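Local structure of fructosamine deglycase FrlB (Bacillus subtilis, 3EUA) at residues Tyr59-Phe64 / Pro88-Ala93; Ala203-Ala208 / Ser224-Ala229. The protein catalyses the conversion of a range of fructosamine 6-phosphates to glucose 6-phosphate and a free amino acid, and assembles as a homooctamer. One frame throughout, in Å; residues are numbered along the deposited sequence.

Contact 1. Residues Tyr59-Phe64 / Pro88-Ala93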
ATOM      1  N   TYR A  59       5.687  -6.578  -2.341  1.00 20.18           N
ATOM      2  CA  TYR A  59       6.182  -6.260  -0.992  1.00 20.66           C
ATOM      3  C   TYR A  59       7.515  -5.591  -1.052  1.00 20.29           C
ATOM      4  O   TYR A  59       8.266  -5.779  -2.005  1.00 20.94           O
ATOM      5  CB  TYR A  59       6.412  -7.521  -0.141  1.00 21.10           C
ATOM      6  CG  TYR A  59       5.231  -8.453  -0.035  1.00 22.19           C
ATOM      7  CD1 TYR A  59       4.166  -8.163   0.806  1.00 22.30           C
ATOM      8  CD2 TYR A  59       5.184  -9.633  -0.779  1.00 23.08           C
ATOM      9  CE1 TYR A  59       3.064  -9.020   0.869  1.00 23.42           C
ATOM     10  CE2 TYR A  59       4.101 -10.500  -0.689  1.00 22.45           C
ATOM     11  CZ  TYR A  59       3.039 -10.187   0.126  1.00 23.00           C
ATOM     12  OH  TYR A  59       1.928 -11.029   0.195  1.00 22.75           O
ATOM     13  N   SER A  60       7.805  -4.822  -0.019  1.00 20.15           N
ATOM     14  CA  SER A  60       9.113  -4.248   0.181  1.00 20.50           C
ATOM     15  C   SER A  60       9.961  -5.492   0.512  1.00 20.20           C
ATOM     16  O   SER A  60       9.429  -6.447   1.083  1.00 20.46           O
ATOM     17  CB  SER A  60       9.099  -3.253   1.339  1.00 21.53           C
ATOM     18  OG  SER A  60      10.366  -2.624   1.473  1.00 23.59           O
ATOM     19  N   ALA A  61      11.237  -5.513   0.148  1.00 19.25           N
ATOM     20  CA  ALA A  61      12.049  -6.750   0.297  1.00 19.16           C
ATOM     21  C   ALA A  61      12.144  -7.355   1.678  1.00 19.20           C
ATOM     22  O   ALA A  61      12.094  -8.572   1.820  1.00 18.32           O
ATOM     23  CB  ALA A  61      13.443  -6.536  -0.247  1.00 19.99           C
ATOM     24  N   ASN A  62      12.306  -6.531   2.714  1.00 19.36           N
ATOM     25  CA  ASN A  62      12.458  -7.102   4.044  1.00 19.56           C
ATOM     26  C   ASN A  62      11.092  -7.564   4.572  1.00 19.10           C
ATOM     27  O   ASN A  62      11.018  -8.531   5.322  1.00 19.24           O
ATOM     28  CB  ASN A  62      13.166  -6.123   4.993  1.00 19.67           C
ATOM     29  CG  ASN A  62      14.270  -6.794   5.764  1.00 23.20           C
ATOM     30  OD1 ASN A  62      14.572  -7.960   5.513  1.00 24.95           O
ATOM     31  ND2 ASN A  62      14.926  -6.055   6.672  1.00 24.46           N
ATOM     32  N   GLU A  63      10.018  -6.877   4.156  1.00 19.02           N
ATOM     33  CA  GLU A  63       8.664  -7.303   4.485  1.00 18.50           C
ATOM     34  C   GLU A  63       8.428  -8.681   3.847  1.00 18.05           C
ATOM     35  O   GLU A  63       7.919  -9.548   4.474  1.00 18.30           O
ATOM     36  CB  GLU A  63       7.635  -6.290   3.978  1.00 18.56           C
ATOM     37  CG  GLU A  63       6.168  -6.683   4.218  1.00 18.50           C
ATOM     38  CD  GLU A  63       5.710  -6.627   5.685  1.00 19.76           C
ATOM     39  OE1 GLU A  63       6.089  -5.679   6.423  1.00 17.59           O
ATOM     40  OE2 GLU A  63       4.902  -7.514   6.090  1.00 17.75           O
ATOM     41  N   PHE A  64       8.806  -8.856   2.582  1.00 18.56           N
ATOM     42  CA  PHE A  64       8.673 -10.153   1.884  1.00 18.36           C
ATOM     43  C   PHE A  64       9.310 -11.304   2.634  1.00 18.35           C
ATOM     44  O   PHE A  64       8.705 -12.347   2.836  1.00 19.63           O
ATOM     45  CB  PHE A  64       9.284 -10.010   0.467  1.00 18.25           C
ATOM     46  CG  PHE A  64       9.439 -11.304  -0.295  1.00 19.26           C
ATOM     47  CD1 PHE A  64       8.336 -11.938  -0.859  1.00 19.70           C
ATOM     48  CD2 PHE A  64      10.706 -11.850  -0.506  1.00 18.45           C
ATOM     49  CE1 PHE A  64       8.475 -13.090  -1.571  1.00 19.01           C
ATOM     50  CE2 PHE A  64      10.856 -12.999  -1.260  1.00 18.68           C
ATOM     51  CZ  PHE A  64       9.732 -13.619  -1.794  1.00 18.80           C
ATOM     52  N   PRO A  88      20.974  -4.554   0.352  1.00 22.08           N
ATOM     53  CA  PRO A  88      21.083  -5.840   1.060  1.00 21.92           C
ATOM     54  C   PRO A  88      19.806  -6.627   1.242  1.00 21.00           C
ATOM     55  O   PRO A  88      19.859  -7.858   1.161  1.00 20.51           O
ATOM     56  CB  PRO A  88      21.678  -5.450   2.421  1.00 21.61           C
ATOM     57  CG  PRO A  88      22.305  -4.153   2.176  1.00 22.62           C
ATOM     58  CD  PRO A  88      21.440  -3.454   1.208  1.00 21.84           C
ATOM     59  N   GLU A  89      18.681  -5.938   1.448  1.00 20.51           N
ATOM     60  CA  GLU A  89      17.403  -6.634   1.645  1.00 20.54           C
ATOM     61  C   GLU A  89      16.918  -7.310   0.352  1.00 19.54           C
ATOM     62  O   GLU A  89      16.313  -8.385   0.374  1.00 18.68           O
ATOM     63  CB  GLU A  89      16.299  -5.698   2.130  1.00 20.69           C
ATOM     64  CG  GLU A  89      16.592  -4.939   3.394  1.00 24.00           C
ATOM     65  CD  GLU A  89      17.201  -3.567   3.148  1.00 28.42           C
ATOM     66  OE1 GLU A  89      18.205  -3.417   2.419  1.00 27.99           O
ATOM     67  OE2 GLU A  89      16.634  -2.623   3.722  1.00 32.59           O
ATOM     68  N   THR A  90      17.171  -6.662  -0.771  1.00 19.09           N
ATOM     69  CA  THR A  90      16.762  -7.217  -2.062  1.00 19.32           C
ATOM     70  C   THR A  90      17.651  -8.403  -2.426  1.00 19.36           C
ATOM     71  O   THR A  90      17.169  -9.424  -2.927  1.00 19.45           O
ATOM     72  CB  THR A  90      16.722  -6.123  -3.117  1.00 19.55           C
ATOM     73  OG1 THR A  90      15.890  -5.074  -2.607  1.00 19.33           O
ATOM     74  CG2 THR A  90      16.110  -6.637  -4.426  1.00 18.79           C
ATOM     75  N   VAL A  91      18.944  -8.294  -2.108  1.00 19.53           N
ATOM     76  CA  VAL A  91      19.879  -9.375  -2.336  1.00 18.86           C
ATOM     77  C   VAL A  91      19.443 -10.588  -1.514  1.00 19.77           C
ATOM     78  O   VAL A  91      19.337 -11.697  -2.030  1.00 18.96           O
ATOM     79  CB  VAL A  91      21.314  -8.973  -1.949  1.00 19.61           C
ATOM     80  CG1 VAL A  91      22.263 -10.202  -1.922  1.00 18.09           C
ATOM     81  CG2 VAL A  91      21.859  -7.878  -2.879  1.00 16.99           C
ATOM     82  N   LYS A  92      19.153 -10.362  -0.238  1.00 20.12           N
ATOM     83  CA  LYS A  92      18.718 -11.439   0.639  1.00 20.45           C
ATOM     84  C   LYS A  92      17.377 -11.984   0.175  1.00 19.75           C
ATOM     85  O   LYS A  92      17.167 -13.168   0.219  1.00 19.39           O
ATOM     86  CB  LYS A  92      18.683 -11.020   2.109  1.00 20.13           C
ATOM     87  N   ALA A  93      16.459 -11.134  -0.290  1.00 19.70           N
ATOM     88  CA  ALA A  93      15.160 -11.617  -0.778  1.00 19.42           C
ATOM     89  C   ALA A  93      15.324 -12.566  -1.965  1.00 19.26           C
ATOM     90  O   ALA A  93      14.570 -13.551  -2.067  1.00 19.22           O
ATOM     91  CB  ALA A  93      14.209 -10.469  -1.156  1.00 19.51           C
TER

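Contact 2. Residues Ala203-Ala208 / Ser224-Ala229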
ATOM      1  N   ALA A 203      -2.782   2.354 -11.756  1.00 19.58           N
ATOM      2  CA  ALA A 203      -1.424   2.113 -12.225  1.00 19.18           C
ATOM      3  C   ALA A 203      -0.482   3.283 -12.009  1.00 19.36           C
ATOM      4  O   ALA A 203       0.710   3.130 -12.215  1.00 18.97           O
ATOM      5  CB  ALA A 203      -1.445   1.734 -13.690  1.00 19.98           C
ATOM      6  N   ASN A 204      -1.023   4.443 -11.607  1.00 19.27           N
ATOM      7  CA  ASN A 204      -0.239   5.656 -11.393  1.00 19.17           C
ATOM      8  C   ASN A 204       0.163   5.866  -9.935  1.00 19.23           C
ATOM      9  O   ASN A 204       0.963   6.768  -9.635  1.00 19.34           O
ATOM     10  CB  ASN A 204      -1.101   6.869 -11.831  1.00 20.20           C
ATOM     11  CG  ASN A 204      -1.831   6.608 -13.127  1.00 21.35           C
ATOM     12  OD1 ASN A 204      -3.059   6.481 -13.157  1.00 26.22           O
ATOM     13  ND2 ASN A 204      -1.078   6.402 -14.177  1.00 19.38           N
ATOM     14  N   TYR A 205      -0.394   5.070  -9.010  1.00 19.40           N
ATOM     15  CA  TYR A 205      -0.141   5.273  -7.584  1.00 19.17           C
ATOM     16  C   TYR A 205       1.329   5.145  -7.227  1.00 18.91           C
ATOM     17  O   TYR A 205       1.829   5.952  -6.457  1.00 19.68           O
ATOM     18  CB  TYR A 205      -1.023   4.376  -6.687  1.00 19.91           C
ATOM     19  CG  TYR A 205      -0.719   4.653  -5.208  1.00 21.20           C
ATOM     20  CD1 TYR A 205      -1.176   5.817  -4.606  1.00 21.96           C
ATOM     21  CD2 TYR A 205       0.092   3.807  -4.457  1.00 23.11           C
ATOM     22  CE1 TYR A 205      -0.883   6.122  -3.309  1.00 20.58           C
ATOM     23  CE2 TYR A 205       0.387   4.103  -3.116  1.00 22.47           C
ATOM     24  CZ  TYR A 205      -0.100   5.268  -2.563  1.00 22.60           C
ATOM     25  OH  TYR A 205       0.202   5.597  -1.267  1.00 23.62           O
ATOM     26  N   GLY A 206       2.052   4.189  -7.800  1.00 18.87           N
ATOM     27  CA  GLY A 206       3.495   4.042  -7.493  1.00 18.20           C
ATOM     28  C   GLY A 206       4.325   5.252  -7.922  1.00 17.95           C
ATOM     29  O   GLY A 206       5.323   5.557  -7.268  1.00 17.57           O
ATOM     30  N   VAL A 207       3.887   5.966  -8.973  1.00 18.01           N
ATOM     31  CA  VAL A 207       4.562   7.190  -9.449  1.00 17.27           C
ATOM     32  C   VAL A 207       4.473   8.283  -8.385  1.00 18.06           C
ATOM     33  O   VAL A 207       5.472   8.964  -8.102  1.00 18.42           O
ATOM     34  CB  VAL A 207       3.986   7.682 -10.833  1.00 17.81           C
ATOM     35  CG1 VAL A 207       4.615   8.970 -11.293  1.00 17.52           C
ATOM     36  CG2 VAL A 207       4.179   6.601 -11.853  1.00 18.52           C
ATOM     37  N   ALA A 208       3.276   8.440  -7.801  1.00 17.84           N
ATOM     38  CA  ALA A 208       3.035   9.372  -6.721  1.00 17.80           C
ATOM     39  C   ALA A 208       3.853   8.949  -5.498  1.00 17.51           C
ATOM     40  O   ALA A 208       4.543   9.768  -4.850  1.00 18.18           O
ATOM     41  CB  ALA A 208       1.561   9.368  -6.354  1.00 17.00           C
ATOM     42  N   SER A 224       6.235  14.672   2.633  1.00 19.11           N
ATOM     43  CA  SER A 224       5.228  14.307   1.626  1.00 19.49           C
ATOM     44  C   SER A 224       4.424  13.091   2.115  1.00 19.88           C
ATOM     45  O   SER A 224       4.626  12.579   3.233  1.00 20.75           O
ATOM     46  CB  SER A 224       5.858  14.086   0.242  1.00 19.72           C
ATOM     47  OG  SER A 224       4.891  14.070  -0.815  1.00 20.64           O
ATOM     48  N   HIS A 225       3.484  12.685   1.281  1.00 19.83           N
ATOM     49  CA  HIS A 225       2.567  11.563   1.534  1.00 18.84           C
ATOM     50  C   HIS A 225       1.869  11.379   0.235  1.00 18.55           C
ATOM     51  O   HIS A 225       1.368  12.357  -0.313  1.00 19.06           O
ATOM     52  CB  HIS A 225       1.496  11.983   2.532  1.00 18.92           C
ATOM     53  CG  HIS A 225       0.575  10.885   2.975  1.00 15.04           C
ATOM     54  ND1 HIS A 225      -0.288  11.052   4.041  1.00 18.30           N
ATOM     55  CD2 HIS A 225       0.455   9.588   2.594  1.00 19.49           C
ATOM     56  CE1 HIS A 225      -0.961   9.923   4.233  1.00 20.70           C
ATOM     57  NE2 HIS A 225      -0.528   9.019   3.369  1.00 18.76           N
ATOM     58  N   ALA A 226       1.816  10.163  -0.277  1.00 18.51           N
ATOM     59  CA  ALA A 226       1.110   9.882  -1.517  1.00 18.29           C
ATOM     60  C   ALA A 226      -0.270   9.370  -1.143  1.00 18.22           C
ATOM     61  O   ALA A 226      -0.421   8.255  -0.707  1.00 17.70           O
ATOM     62  CB  ALA A 226       1.830   8.851  -2.389  1.00 17.48           C
ATOM     63  N   ILE A 227      -1.270  10.190  -1.377  1.00 17.93           N
ATOM     64  CA  ILE A 227      -2.647   9.820  -1.068  1.00 19.06           C
ATOM     65  C   ILE A 227      -3.274   9.040  -2.222  1.00 18.64           C
ATOM     66  O   ILE A 227      -3.214   9.460  -3.338  1.00 19.73           O
ATOM     67  CB  ILE A 227      -3.552  11.077  -0.816  1.00 19.10           C
ATOM     68  CG1 ILE A 227      -2.897  12.037   0.186  1.00 20.52           C
ATOM     69  CG2 ILE A 227      -4.972  10.653  -0.353  1.00 18.57           C
ATOM     70  CD1 ILE A 227      -2.543  11.393   1.449  1.00 21.71           C
ATOM     71  N   HIS A 228      -3.906   7.921  -1.945  1.00 19.51           N
ATOM     72  CA  HIS A 228      -4.611   7.209  -2.991  1.00 19.19           C
ATOM     73  C   HIS A 228      -5.905   8.016  -3.279  1.00 19.31           C
ATOM     74  O   HIS A 228      -6.642   8.431  -2.360  1.00 19.11           O
ATOM     75  CB  HIS A 228      -4.880   5.757  -2.605  1.00 19.99           C
ATOM     76  CG  HIS A 228      -5.687   5.015  -3.622  1.00 19.71           C
ATOM     77  ND1 HIS A 228      -7.061   5.101  -3.681  1.00 22.91           N
ATOM     78  CD2 HIS A 228      -5.317   4.208  -4.642  1.00 24.22           C
ATOM     79  CE1 HIS A 228      -7.500   4.367  -4.684  1.00 24.67           C
ATOM     80  NE2 HIS A 228      -6.459   3.844  -5.307  1.00 23.92           N
ATOM     81  N   ALA A 229      -6.152   8.296  -4.550  1.00 19.48           N
ATOM     82  CA  ALA A 229      -7.306   9.135  -4.960  1.00 19.82           C
ATOM     83  C   ALA A 229      -8.674   8.672  -4.479  1.00 20.50           C
ATOM     84  O   ALA A 229      -9.568   9.502  -4.288  1.00 21.65           O
ATOM     85  CB  ALA A 229      -7.327   9.328  -6.444  1.00 19.85           C
TER

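Contact 1. Residues Tyr59-Phe64 / Pro88-Ala93
Ala61, in the first turn of helix 61-67, presses its methyl group against the opening turns of helix 88-99. The methyl packs on the backbone and CB of Glu89: Ala61 CB lies 3.5 Å from Glu89 O and 3.8 Å from Glu89 CB. It also reaches the methyl of Ala93, with Ala61 CB and Ala93 CB 4.1 Å apart. The backbones come close here, with Ala61 CA and Thr90 CA 5.3 Å apart, consistent with the small side chains of Ala61 and Ala93. Phe64 extends the apolar patch. Its CG stands anti to the backbone N (chi1 170°), which places the ring beside Ala93, and Phe64 CD2 meets Ala93 CB at 3.8 Å. Val31 of strand 27-32 touches Ala61, Phe64 and Ala93 alike, so the patch rests on the sheet.

Polar side chains meet here by packing alone, and no hydrogen bond links the two segments. Asn62 and Glu89 cross nearly at a right angle, with Asn62 CG 3.8 Å from Glu89 CG. Their amide and carboxylate planes are turned 78° apart. The chain of Glu89 bends at chi2, and its OE2 is held by Arg261 and His234 of the second subunit, through a salt bridge and a hydrogen bond. Thr90 OG1 packs on Ala61 CB at 3.7 Å. This hydroxyl oxygen is buried and has no polar partner in the model.

Main-chain bonds keep each side in shape. Phe64 N donates to Ser60 O, and Ala93 N donates to Glu89 O. The two helices follow strands 55-60 and 76-82, which flank strand 27-32. Their first turns pack over its C-terminal end, as expected of the parallel alpha/beta fold of the SIS domain.

Contact 2. Residues Ala203-Ala208 / Ser224-Ala229
The hydroxyl of Tyr205 donates a hydrogen bond to the main-chain carbonyl of Ala226, with Tyr205 OH 2.8 Å from Ala226 O. The acceptor lies at the edge of the phenol ring, in its plane. The C=O...OH angle is 141°, and the donor is tilted 29° from the carbonyl plane. The same ring packs along the strand: Tyr205 CE1 comes within 3.8 Å of His228 N and 4.1 Å of His228 CB. Further along the helix, Ala208 CB and Ala226 CB meet at 4.0 Å, and Ala226 CB also lies 3.7 Å from Ala208 C.

The anti placement of Tyr205 CG relative to its backbone N (chi1 -179°) sends the ring across to the strand. The imidazole of His228 serves the subunit interface: its NE2 hydrogen-bonds to Glu63 OE1 of the second subunit. Its ND1 makes a weak bond to Glu231 N. Main-chain hydrogen bonds join His225 and Ile227 with Thr198, and Ala229 with Ala200.

The contact closes a beta-alpha-beta unit of strand 197-200, helix 205-220 and strand 226-228. The start of the helix lies against strand 226-228, outermost in the sheet within this chain, while helix 288-313 touches Asn204 and Val207.

Contacts 1 and 2 are both largely buried, but they lie in different SIS ranges, with centres about 22 Å apart and nearest atoms about 12 Å apart. They share no helix or strand. Contact 1 joins the starts of two helices by side-chain packing, apolar and polar, with no hydrogen bond between its segments; contact 2 sets a helix start on a sheet strand and adds a side-chain to main-chain hydrogen bond. Contact 2 is the more central: its centre is about 10 Å from the chain centre, against about 17 Å for contact 1. Both touch the second subunit, and across that interface segment 59-64 of one chain meets segment 224-229 of the other.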